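Side-chain contacts in monooxygenase (Agrobacterium tumefaciens, PDB 2I7G), which probably catalyses the flavin-dependent oxidation of a still unidentified substrate with molecular oxygen: residues G69-R73 and P74-V78; V101-L104 and S105-D108; Y236-A239 and A240-G244; K320-V324 and F325-R329. All blocks are in the same frame, centred on the assembly; numbering follows the deposited sequence. Where two conformers were deposited one is given.

Interaction 1 of 4, residues G69-R73 and P74-V78; sequences GEHHR and PDYVV
The loop that follows barrel strand 65-68 doubles back on itself at a type I beta turn from R73 to Y76, and R73 clamps D75 across that turn. The grip is side-on and bidentate: R73 NE reaches D75 OD1 at 3.0 Å and R73 NH2 reaches D75 OD2 at 2.7 Å, each on the syn lone pair. Guanidinium and carboxylate are nearly coplanar, 14° apart, which fixes the rotation of both groups. The D75 carboxylate gets there because its CG stands between the backbone N and carbonyl carbon (chi1 54°), while the arginine chain bends at chi3. Y76 N closes the turn on R73 O at 3.2 Å. Next to the clamp, H71 lies over one face of the Y76 ring, its CG 3.7 Å above the ring plane and displaced toward the rim; the two rings are tilted by 32°, and the closest atoms are H71 CB and Y76 CD2, 3.4 Å apart. H71 N donates to V78 O at 2.9 Å, tying the two arms of the loop together farther back. A water between the arms accepts from R73 N. H72 NE2 meets E70 OE2 at 2.7 Å in an almost straight His-carboxylate bond, in the plane of the imidazole. The same E70 OE2 also forms a salt bridge with R111 of the second subunit. Around the loop, F29 meets the H71 ring, H72 packs against helix 136-143, and V77 rests on helix 40-60.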
loop_
_atom_site.group_PDB
_atom_site.type_symbol
_atom_site.label_atom_id
_atom_site.label_comp_id
_atom_site.label_asym_id
_atom_site.label_seq_id
_atom_site.Cartn_x
_atom_site.Cartn_y
_atom_site.Cartn_z
ATOM N N GLY B 69 -2.497 6.223 -11.578
ATOM C CA GLY B 69 -3.336 5.183 -12.183
ATOM C C GLY B 69 -2.762 3.795 -12.034
ATOM O O GLY B 69 -1.544 3.610 -11.919
ATOM N N GLU B 70 -3.662 2.811 -12.002
ATOM C CA GLU B 70 -3.280 1.398 -11.876
ATOM C C GLU B 70 -3.140 0.765 -13.256
ATOM O O GLU B 70 -4.080 0.802 -14.047
ATOM C CB GLU B 70 -4.409 0.654 -11.139
ATOM C CG GLU B 70 -4.173 -0.867 -10.977
ATOM C CD GLU B 70 -5.381 -1.628 -10.407
ATOM O OE1 GLU B 70 -6.393 -0.983 -9.990
ATOM O OE2 GLU B 70 -5.299 -2.875 -10.407
ATOM N N HIS B 71 -1.988 0.163 -13.523
ATOM C CA HIS B 71 -1.749 -0.641 -14.746
ATOM C C HIS B 71 -0.982 -1.926 -14.445
ATOM O O HIS B 71 -0.333 -2.017 -13.405
ATOM C CB HIS B 71 -1.013 0.182 -15.807
ATOM C CG HIS B 71 -1.856 1.302 -16.340
ATOM N ND1 HIS B 71 -2.603 1.197 -17.505
ATOM C CD2 HIS B 71 -2.129 2.519 -15.823
ATOM C CE1 HIS B 71 -3.297 2.314 -17.672
ATOM N NE2 HIS B 71 -3.022 3.133 -16.671
ATOM N N HIS B 72 -1.080 -2.917 -15.360
ATOM C CA HIS B 72 -0.482 -4.241 -15.179
ATOM C C HIS B 72 0.300 -4.624 -16.442
ATOM O O HIS B 72 -0.074 -5.552 -17.182
ATOM C CB HIS B 72 -1.581 -5.260 -14.831
ATOM C CG HIS B 72 -2.247 -4.949 -13.533
ATOM N ND1 HIS B 72 -1.758 -5.404 -12.326
ATOM C CD2 HIS B 72 -3.333 -4.189 -13.238
ATOM C CE1 HIS B 72 -2.526 -4.961 -11.346
ATOM N NE2 HIS B 72 -3.479 -4.202 -11.873
ATOM N N ARG B 73 1.392 -3.901 -16.683
ATOM C CA ARG B 73 2.151 -4.043 -17.932
ATOM C C ARG B 73 3.603 -3.657 -17.688
ATOM O O ARG B 73 3.888 -2.857 -16.790
ATOM C CB ARG B 73 1.553 -3.114 -18.985
ATOM C CG ARG B 73 0.452 -3.740 -19.750
ATOM C CD ARG B 73 -0.204 -2.766 -20.691
ATOM N NE ARG B 73 0.717 -1.819 -21.318
ATOM C CZ ARG B 73 0.495 -1.289 -22.510
ATOM N NH1 ARG B 73 -0.589 -1.655 -23.187
ATOM N NH2 ARG B 73 1.342 -0.404 -23.027
ATOM N N PRO B 74 4.530 -4.211 -18.481
ATOM C CA PRO B 74 5.932 -3.902 -18.207
ATOM C C PRO B 74 6.269 -2.429 -18.355
ATOM O O PRO B 74 7.261 -1.995 -17.798
ATOM C CB PRO B 74 6.720 -4.761 -19.240
ATOM C CG PRO B 74 5.719 -5.183 -20.256
ATOM C CD PRO B 74 4.353 -5.156 -19.606
ATOM N N ASP B 75 5.460 -1.646 -19.076
ATOM C CA ASP B 75 5.827 -0.256 -19.256
ATOM C C ASP B 75 5.200 0.712 -18.242
ATOM O O ASP B 75 5.228 1.936 -18.467
ATOM C CB ASP B 75 5.549 0.215 -20.680
ATOM C CG ASP B 75 4.111 -0.031 -21.129
ATOM O OD1 ASP B 75 3.401 -0.843 -20.531
ATOM O OD2 ASP B 75 3.708 0.562 -22.151
ATOM N N TYR B 76 4.669 0.184 -17.135
ATOM C CA TYR B 76 4.134 1.053 -16.059
ATOM C C TYR B 76 4.570 0.473 -14.723
ATOM O O TYR B 76 4.565 -0.754 -14.550
ATOM C CB TYR B 76 2.629 1.055 -16.064
ATOM C CG TYR B 76 2.019 1.689 -17.290
ATOM C CD1 TYR B 76 2.105 3.070 -17.508
ATOM C CD2 TYR B 76 1.311 0.908 -18.204
ATOM C CE1 TYR B 76 1.530 3.665 -18.653
ATOM C CE2 TYR B 76 0.718 1.492 -19.348
ATOM C CZ TYR B 76 0.825 2.859 -19.546
ATOM O OH TYR B 76 0.227 3.435 -20.665
ATOM N N VAL B 77 5.003 1.337 -13.815
ATOM C CA VAL B 77 5.508 0.851 -12.541
ATOM C C VAL B 77 4.422 0.815 -11.441
ATOM O O VAL B 77 4.629 0.173 -10.405
ATOM C CB VAL B 77 6.769 1.665 -12.103
ATOM C CG1 VAL B 77 6.444 3.105 -11.760
ATOM C CG2 VAL B 77 7.474 1.031 -10.882
ATOM N N VAL B 78 3.281 1.455 -11.671
ATOM C CA VAL B 78 2.231 1.548 -10.616
ATOM C C VAL B 78 1.098 0.569 -10.902
ATOM O O VAL B 78 0.147 0.887 -11.623
ATOM C CB VAL B 78 1.725 2.982 -10.418
ATOM C CG1 VAL B 78 0.604 3.025 -9.333
ATOM C CG2 VAL B 78 2.964 3.900 -9.995
HETATM O O HOH W 1 2.192 -2.369 -14.415
#

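Interaction 2 of 4, residues V101-L104 and S105-D108; sequences VSVL and SSDD
L104, S105 and V103 are the residues most buried by the contact, in and just before a single 3-10 turn that bends the chain between barrel strand 96-99 and helix 109-122. V103 is the centre of an inverse gamma turn that leads into it, its weak bond running from L104 N to S102 O. Two backbone bonds then close the bend: S106 N donates to V103 O at 3.2 Å, and D107 N to L104 O at 2.9 Å. L104 and S105 both direct their CB away from the other segment, so that they touch across the contact chiefly through CB and backbone. Their side chains turn instead to helix 150-166, where L104 packs on L161 and S105, in the conformer described, on Y150, L153 and F154. V103 makes the main side-chain contact: its CG1, anti to the backbone N (chi1 -177°), lies 3.4 Å from S106 OG. Beyond the turn, D107 OD1 receives D108 N at 2.8 Å, and D108 caps the start of helix 109-122 through V110 N. R111 of the second subunit hydrogen-bonds to S106 O, placing the bend at the dimer interface. Between V103 and S106 a water completes a small bridge, giving a proton to V103 O and accepting one from S106 OG, with both oxygens 2.8 Å away.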
loop_
_atom_site.group_PDB
_atom_site.type_symbol
_atom_site.label_atom_id
_atom_site.label_comp_id
_atom_site.label_asym_id
_atom_site.label_seq_id
_atom_site.Cartn_x
_atom_site.Cartn_y
_atom_site.Cartn_z
ATOM N N VAL B 101 -6.814 5.616 -12.414
ATOM C CA VAL B 101 -7.952 5.146 -11.587
ATOM C C VAL B 101 -7.569 3.866 -10.859
ATOM O O VAL B 101 -6.537 3.237 -11.166
ATOM C CB VAL B 101 -9.222 4.809 -12.467
ATOM C CG1 VAL B 101 -9.563 6.016 -13.326
ATOM C CG2 VAL B 101 -8.949 3.590 -13.372
ATOM N N SER B 102 -8.374 3.523 -9.873
ATOM C CA SER B 102 -8.417 2.201 -9.257
ATOM C C SER B 102 -9.322 1.363 -10.179
ATOM O O SER B 102 -10.472 1.739 -10.416
ATOM C CB SER B 102 -9.050 2.300 -7.876
ATOM O OG SER B 102 -8.155 2.861 -6.925
ATOM N N VAL B 103 -8.821 0.252 -10.725
ATOM C CA VAL B 103 -9.674 -0.623 -11.562
ATOM C C VAL B 103 -10.454 -1.513 -10.569
ATOM O O VAL B 103 -10.119 -2.687 -10.296
ATOM C CB VAL B 103 -8.865 -1.431 -12.603
ATOM C CG1 VAL B 103 -9.822 -2.258 -13.493
ATOM C CG2 VAL B 103 -8.009 -0.456 -13.471
ATOM N N LEU B 104 -11.496 -0.914 -10.014
ATOM C CA LEU B 104 -12.185 -1.513 -8.887
ATOM C C LEU B 104 -12.786 -2.907 -9.224
ATOM O O LEU B 104 -12.791 -3.808 -8.359
ATOM C CB LEU B 104 -13.270 -0.547 -8.402
ATOM C CG LEU B 104 -14.054 -1.035 -7.185
ATOM C CD1 LEU B 104 -13.095 -1.246 -5.966
ATOM C CD2 LEU B 104 -15.164 0.005 -6.863
ATOM N N SER B 105 -13.296 -3.060 -10.447
ATOM C CA SER B 105 -13.958 -4.320 -10.851
ATOM C C SER B 105 -13.107 -5.558 -10.598
ATOM O O SER B 105 -13.648 -6.616 -10.283
ATOM C CB SER B 105 -14.370 -4.296 -12.321
ATOM O OG SER B 105 -15.382 -3.347 -12.532
ATOM N N SER B 106 -11.786 -5.412 -10.727
ATOM C CA SER B 106 -10.869 -6.549 -10.599
ATOM C C SER B 106 -10.175 -6.617 -9.242
ATOM O O SER B 106 -9.297 -7.438 -9.058
ATOM C CB SER B 106 -9.864 -6.628 -11.772
ATOM O OG SER B 106 -9.404 -5.340 -12.097
ATOM N N ASP B 107 -10.637 -5.809 -8.285
ATOM C CA ASP B 107 -9.968 -5.756 -6.973
ATOM C C ASP B 107 -10.980 -6.143 -5.885
ATOM O O ASP B 107 -12.182 -6.369 -6.155
ATOM C CB ASP B 107 -9.331 -4.378 -6.737
ATOM C CG ASP B 107 -8.043 -4.435 -5.799
ATOM O OD1 ASP B 107 -7.852 -5.398 -4.973
ATOM O OD2 ASP B 107 -7.231 -3.471 -5.892
ATOM N N ASP B 108 -10.502 -6.249 -4.654
ATOM C CA ASP B 108 -11.401 -6.526 -3.536
ATOM C C ASP B 108 -11.708 -5.188 -2.861
ATOM O O ASP B 108 -10.780 -4.559 -2.353
ATOM C CB ASP B 108 -10.693 -7.441 -2.527
ATOM C CG ASP B 108 -11.579 -7.763 -1.292
ATOM O OD1 ASP B 108 -12.670 -7.151 -1.081
ATOM O OD2 ASP B 108 -11.207 -8.694 -0.558
HETATM O O HOH W 2 -7.699 -4.071 -10.344
#

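Interaction 3 of 4, residues Y236-A239 and A240-G244; sequences YHEA and ARRAG
E238 extends CG opposite its backbone N (chi1 177°) and folds at chi2, while R241 starts out the same way and bends at chi3 (71°), which brings carboxylate and guanidinium alongside each other one turn apart. With R242 they make a salt-bridge network on the last turns of helix 230-242, in a beta-alpha-beta unit of the barrel. R241 holds E238 side-on, NE to OE1 at 3.0 Å and NH2 to OE2 at 2.9 Å. Both oxygens lie in its guanidinium plane, but the carboxylate is twisted, its plane 38° from that of the guanidinium. In the conformer modelled here, one of two, R242 NH1 lies 2.7 Å from E238 OE2, with the two flat groups almost perpendicular. In that conformer E238 OE2 is shared by two arginines, and the carboxylate probably offsets the closeness of their charges. Beneath the network, R242 N bonds to E238 O. On the inner side, Y236 packs on V207 of helix 204-212 and gives its hydroxyl a partner in L215 O. The helix ends in a Schellman motif at G244, whose phi is positive and whose N bonds back to R241 O at 3.0 Å.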
loop_
_atom_site.group_PDB
_atom_site.type_symbol
_atom_site.label_atom_id
_atom_site.label_comp_id
_atom_site.label_asym_id
_atom_site.label_seq_id
_atom_site.Cartn_x
_atom_site.Cartn_y
_atom_site.Cartn_z
ATOM N N TYR B 236 -25.302 13.641 -16.932
ATOM C CA TYR B 236 -24.985 13.476 -15.507
ATOM C C TYR B 236 -25.982 14.245 -14.610
ATOM O O TYR B 236 -26.579 13.680 -13.695
ATOM C CB TYR B 236 -23.565 14.014 -15.299
ATOM C CG TYR B 236 -23.090 14.054 -13.889
ATOM C CD1 TYR B 236 -22.945 12.877 -13.152
ATOM C CD2 TYR B 236 -22.778 15.278 -13.282
ATOM C CE1 TYR B 236 -22.478 12.895 -11.814
ATOM C CE2 TYR B 236 -22.334 15.325 -11.958
ATOM C CZ TYR B 236 -22.169 14.126 -11.234
ATOM O OH TYR B 236 -21.700 14.165 -9.944
ATOM N N HIS B 237 -26.131 15.538 -14.865
ATOM C CA HIS B 237 -27.013 16.381 -14.047
ATOM C C HIS B 237 -28.477 15.990 -14.205
ATOM O O HIS B 237 -29.234 16.039 -13.231
ATOM C CB HIS B 237 -26.802 17.869 -14.367
ATOM C CG HIS B 237 -25.429 18.371 -14.013
ATOM N ND1 HIS B 237 -24.952 18.376 -12.720
ATOM C CD2 HIS B 237 -24.447 18.901 -14.778
ATOM C CE1 HIS B 237 -23.722 18.855 -12.708
ATOM N NE2 HIS B 237 -23.387 19.178 -13.944
ATOM N N GLU B 238 -28.873 15.599 -15.415
ATOM C CA GLU B 238 -30.282 15.198 -15.664
ATOM C C GLU B 238 -30.593 13.875 -14.968
ATOM O O GLU B 238 -31.646 13.725 -14.351
ATOM C CB GLU B 238 -30.567 15.136 -17.171
ATOM C CG GLU B 238 -31.961 14.664 -17.590
ATOM C CD GLU B 238 -33.082 15.663 -17.282
ATOM O OE1 GLU B 238 -32.820 16.780 -16.761
ATOM O OE2 GLU B 238 -34.241 15.309 -17.581
ATOM N N ALA B 239 -29.655 12.925 -15.022
ATOM C CA ALA B 239 -29.809 11.683 -14.276
ATOM C C ALA B 239 -29.911 11.970 -12.789
ATOM O O ALA B 239 -30.732 11.359 -12.086
ATOM C CB ALA B 239 -28.675 10.741 -14.564
ATOM N N ALA B 240 -29.116 12.924 -12.314
ATOM C CA ALA B 240 -29.164 13.305 -10.901
ATOM C C ALA B 240 -30.517 13.970 -10.584
ATOM O O ALA B 240 -31.158 13.609 -9.598
ATOM C CB ALA B 240 -28.011 14.226 -10.551
ATOM N N ARG B 241 -30.950 14.904 -11.427
ATOM C CA ARG B 241 -32.243 15.575 -11.219
ATOM C C ARG B 241 -33.384 14.555 -11.118
ATOM O O ARG B 241 -34.194 14.609 -10.163
ATOM C CB ARG B 241 -32.520 16.604 -12.321
ATOM C CG ARG B 241 -33.806 17.437 -12.102
ATOM C CD ARG B 241 -34.135 18.303 -13.321
ATOM N NE ARG B 241 -34.606 17.488 -14.440
ATOM C CZ ARG B 241 -35.855 17.064 -14.589
ATOM N NH1 ARG B 241 -36.791 17.398 -13.702
ATOM N NH2 ARG B 241 -36.180 16.317 -15.635
ATOM N N ARG B 242 -33.454 13.621 -12.070
ATOM C CA ARG B 242 -34.543 12.627 -12.086
ATOM C C ARG B 242 -34.431 11.523 -11.024
ATOM O O ARG B 242 -35.402 10.806 -10.767
ATOM C CB ARG B 242 -34.743 12.023 -13.482
ATOM C CG ARG B 242 -35.537 12.923 -14.416
ATOM C CD ARG B 242 -36.626 12.139 -15.143
ATOM N NE ARG B 242 -37.582 12.999 -15.854
ATOM C CZ ARG B 242 -37.331 13.592 -17.021
ATOM N NH1 ARG B 242 -36.150 13.439 -17.609
ATOM N NH2 ARG B 242 -38.252 14.352 -17.594
ATOM N N ALA B 243 -33.256 11.383 -10.419
ATOM C CA ALA B 243 -33.068 10.512 -9.240
ATOM C C ALA B 243 -33.245 11.296 -7.931
ATOM O O ALA B 243 -33.153 10.741 -6.833
ATOM C CB ALA B 243 -31.704 9.820 -9.281
ATOM N N GLY B 244 -33.468 12.598 -8.066
ATOM C CA GLY B 244 -33.571 13.497 -6.927
ATOM C C GLY B 244 -32.354 13.555 -6.028
ATOM O O GLY B 244 -32.493 13.629 -4.814
#

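Interaction 4 of 4, residues K320-V324 and F325-R329; sequences KAHGV and FKNDR
H322 and K326 cross at about a right angle where helix 311-325 ends, with K326 CA over one face of the imidazole in a CH-pi contact, 4.0 Å from the ring centroid. The edge of the same ring is used differently: H322 ND1 donates to N327 O at 3.2 Å, with the oxygen in the ring plane, so the ring is met on a face and at an edge by the departing chain. H322 CG lies anti to the backbone N (chi1 174°), which carries the ring toward K326 and N327. K326 has positive phi, marking the exit from helical geometry, and its N still bonds to H322 O at 2.8 Å. The lysine's aliphatic chain folds back, CD lying 3.4 Å from H322 O. F325 presents one ring face to V324, whose CG1 stands 4.3 Å from the centroid and almost on the ring normal. A321 CB touches the same phenyl at CD2, 4.2 Å away. N327 ND2 bonds to R329 O at 2.9 Å, with that oxygen in the amide plane. F325 meets F233 of helix 230-242 and, with A321, packs on I254 of strand 252-260, while R329 opens strand 329-333 with salt bridges to E23 and E128.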
loop_
_atom_site.group_PDB
_atom_site.type_symbol
_atom_site.label_atom_id
_atom_site.label_comp_id
_atom_site.label_asym_id
_atom_site.label_seq_id
_atom_site.Cartn_x
_atom_site.Cartn_y
_atom_site.Cartn_z
ATOM N N LYS B 320 -11.512 28.819 -20.374
ATOM C CA LYS B 320 -12.509 28.631 -21.422
ATOM C C LYS B 320 -13.263 27.311 -21.241
ATOM O O LYS B 320 -14.496 27.258 -21.380
ATOM C CB LYS B 320 -11.851 28.713 -22.799
ATOM C CG LYS B 320 -11.554 30.139 -23.234
ATOM C CD LYS B 320 -12.857 30.878 -23.565
ATOM C CE LYS B 320 -12.578 32.304 -24.036
ATOM N NZ LYS B 320 -11.942 32.307 -25.399
ATOM N N ALA B 321 -12.522 26.254 -20.919
ATOM C CA ALA B 321 -13.114 24.944 -20.707
ATOM C C ALA B 321 -14.095 24.987 -19.509
ATOM O O ALA B 321 -15.166 24.364 -19.527
ATOM C CB ALA B 321 -12.002 23.876 -20.528
ATOM N N HIS B 322 -13.750 25.754 -18.484
ATOM C CA HIS B 322 -14.707 25.944 -17.395
ATOM C C HIS B 322 -16.014 26.601 -17.879
ATOM O O HIS B 322 -17.104 26.239 -17.392
ATOM C CB HIS B 322 -14.087 26.696 -16.224
ATOM C CG HIS B 322 -15.065 27.026 -15.147
ATOM N ND1 HIS B 322 -15.374 26.154 -14.117
ATOM C CD2 HIS B 322 -15.849 28.111 -14.975
ATOM C CE1 HIS B 322 -16.298 26.714 -13.347
ATOM N NE2 HIS B 322 -16.597 27.900 -13.845
ATOM N N GLY B 323 -15.934 27.565 -18.796
ATOM C CA GLY B 323 -17.165 28.217 -19.270
ATOM C C GLY B 323 -18.056 27.179 -19.942
ATOM O O GLY B 323 -19.279 27.282 -19.913
ATOM N N VAL B 324 -17.434 26.156 -20.523
ATOM C CA VAL B 324 -18.144 25.116 -21.249
ATOM C C VAL B 324 -18.711 24.030 -20.301
ATOM O O VAL B 324 -19.897 23.666 -20.402
ATOM C CB VAL B 324 -17.252 24.501 -22.339
ATOM C CG1 VAL B 324 -17.909 23.236 -22.948
ATOM C CG2 VAL B 324 -16.913 25.544 -23.412
ATOM N N PHE B 325 -17.877 23.567 -19.375
ATOM C CA PHE B 325 -18.174 22.400 -18.528
ATOM C C PHE B 325 -18.706 22.719 -17.134
ATOM O O PHE B 325 -19.303 21.838 -16.485
ATOM C CB PHE B 325 -16.894 21.567 -18.319
ATOM C CG PHE B 325 -16.411 20.874 -19.543
ATOM C CD1 PHE B 325 -17.223 19.944 -20.199
ATOM C CD2 PHE B 325 -15.130 21.103 -20.020
ATOM C CE1 PHE B 325 -16.753 19.258 -21.344
ATOM C CE2 PHE B 325 -14.655 20.435 -21.149
ATOM C CZ PHE B 325 -15.464 19.513 -21.820
ATOM N N LYS B 326 -18.369 23.906 -16.639
ATOM C CA LYS B 326 -18.535 24.313 -15.239
ATOM C C LYS B 326 -17.954 23.261 -14.295
ATOM O O LYS B 326 -18.518 22.940 -13.251
ATOM C CB LYS B 326 -20.006 24.613 -14.888
ATOM C CG LYS B 326 -20.718 25.625 -15.815
ATOM C CD LYS B 326 -19.993 26.985 -15.830
ATOM C CE LYS B 326 -20.756 28.026 -16.663
ATOM N NZ LYS B 326 -22.233 27.882 -16.397
ATOM N N ASN B 327 -16.831 22.691 -14.694
ATOM C CA ASN B 327 -16.194 21.676 -13.882
ATOM C C ASN B 327 -15.596 22.241 -12.599
ATOM O O ASN B 327 -15.053 23.354 -12.599
ATOM C CB ASN B 327 -15.097 20.964 -14.697
ATOM C CG ASN B 327 -14.061 21.949 -15.317
ATOM O OD1 ASN B 327 -14.408 22.879 -16.061
ATOM N ND2 ASN B 327 -12.779 21.738 -15.007
ATOM N N ASP B 328 -15.645 21.435 -11.537
ATOM C CA ASP B 328 -15.043 21.744 -10.208
ATOM C C ASP B 328 -13.549 21.437 -10.104
ATOM O O ASP B 328 -12.846 21.951 -9.226
ATOM C CB ASP B 328 -15.742 20.899 -9.154
ATOM C CG ASP B 328 -17.218 21.192 -9.117
ATOM O OD1 ASP B 328 -17.598 22.313 -8.714
ATOM O OD2 ASP B 328 -17.987 20.321 -9.559
ATOM N N ARG B 329 -13.091 20.570 -10.985
ATOM C CA ARG B 329 -11.754 20.061 -10.887
ATOM C C ARG B 329 -11.189 19.863 -12.310
ATOM O O ARG B 329 -11.942 19.554 -13.234
ATOM C CB ARG B 329 -11.772 18.756 -10.052
ATOM C CG ARG B 329 -10.417 18.028 -10.009
ATOM C CD ARG B 329 -10.509 16.735 -9.150
ATOM N NE ARG B 329 -10.612 17.015 -7.724
ATOM C CZ ARG B 329 -10.553 16.066 -6.760
ATOM N NH1 ARG B 329 -10.415 14.788 -7.069
ATOM N NH2 ARG B 329 -10.606 16.418 -5.497
#

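How the interactions relate
Interactions 1 to 4 follow one another along the chain and are spread around one TIM barrel. Interactions 1 and 2, with centres 14 Å apart, lie in the loops leaving the neighbouring parallel strands 65-68 and 96-99; they touch, E70 OE1 meeting V103 N at 2.8 Å, and both reach the second subunit. Interactions 3 and 4 end the helices that precede strands 252-260 and 329-333, which pair in the same sheet; their nearest atoms are about 5 Å apart. Interactions 1 and 4, with centres 30 Å apart, stand on opposite sides of the chain's centre. The first pair thus follows strands, at the C-terminal end of the barrel, where active sites of this fold usually lie; the second precedes strands, at the N-terminal end.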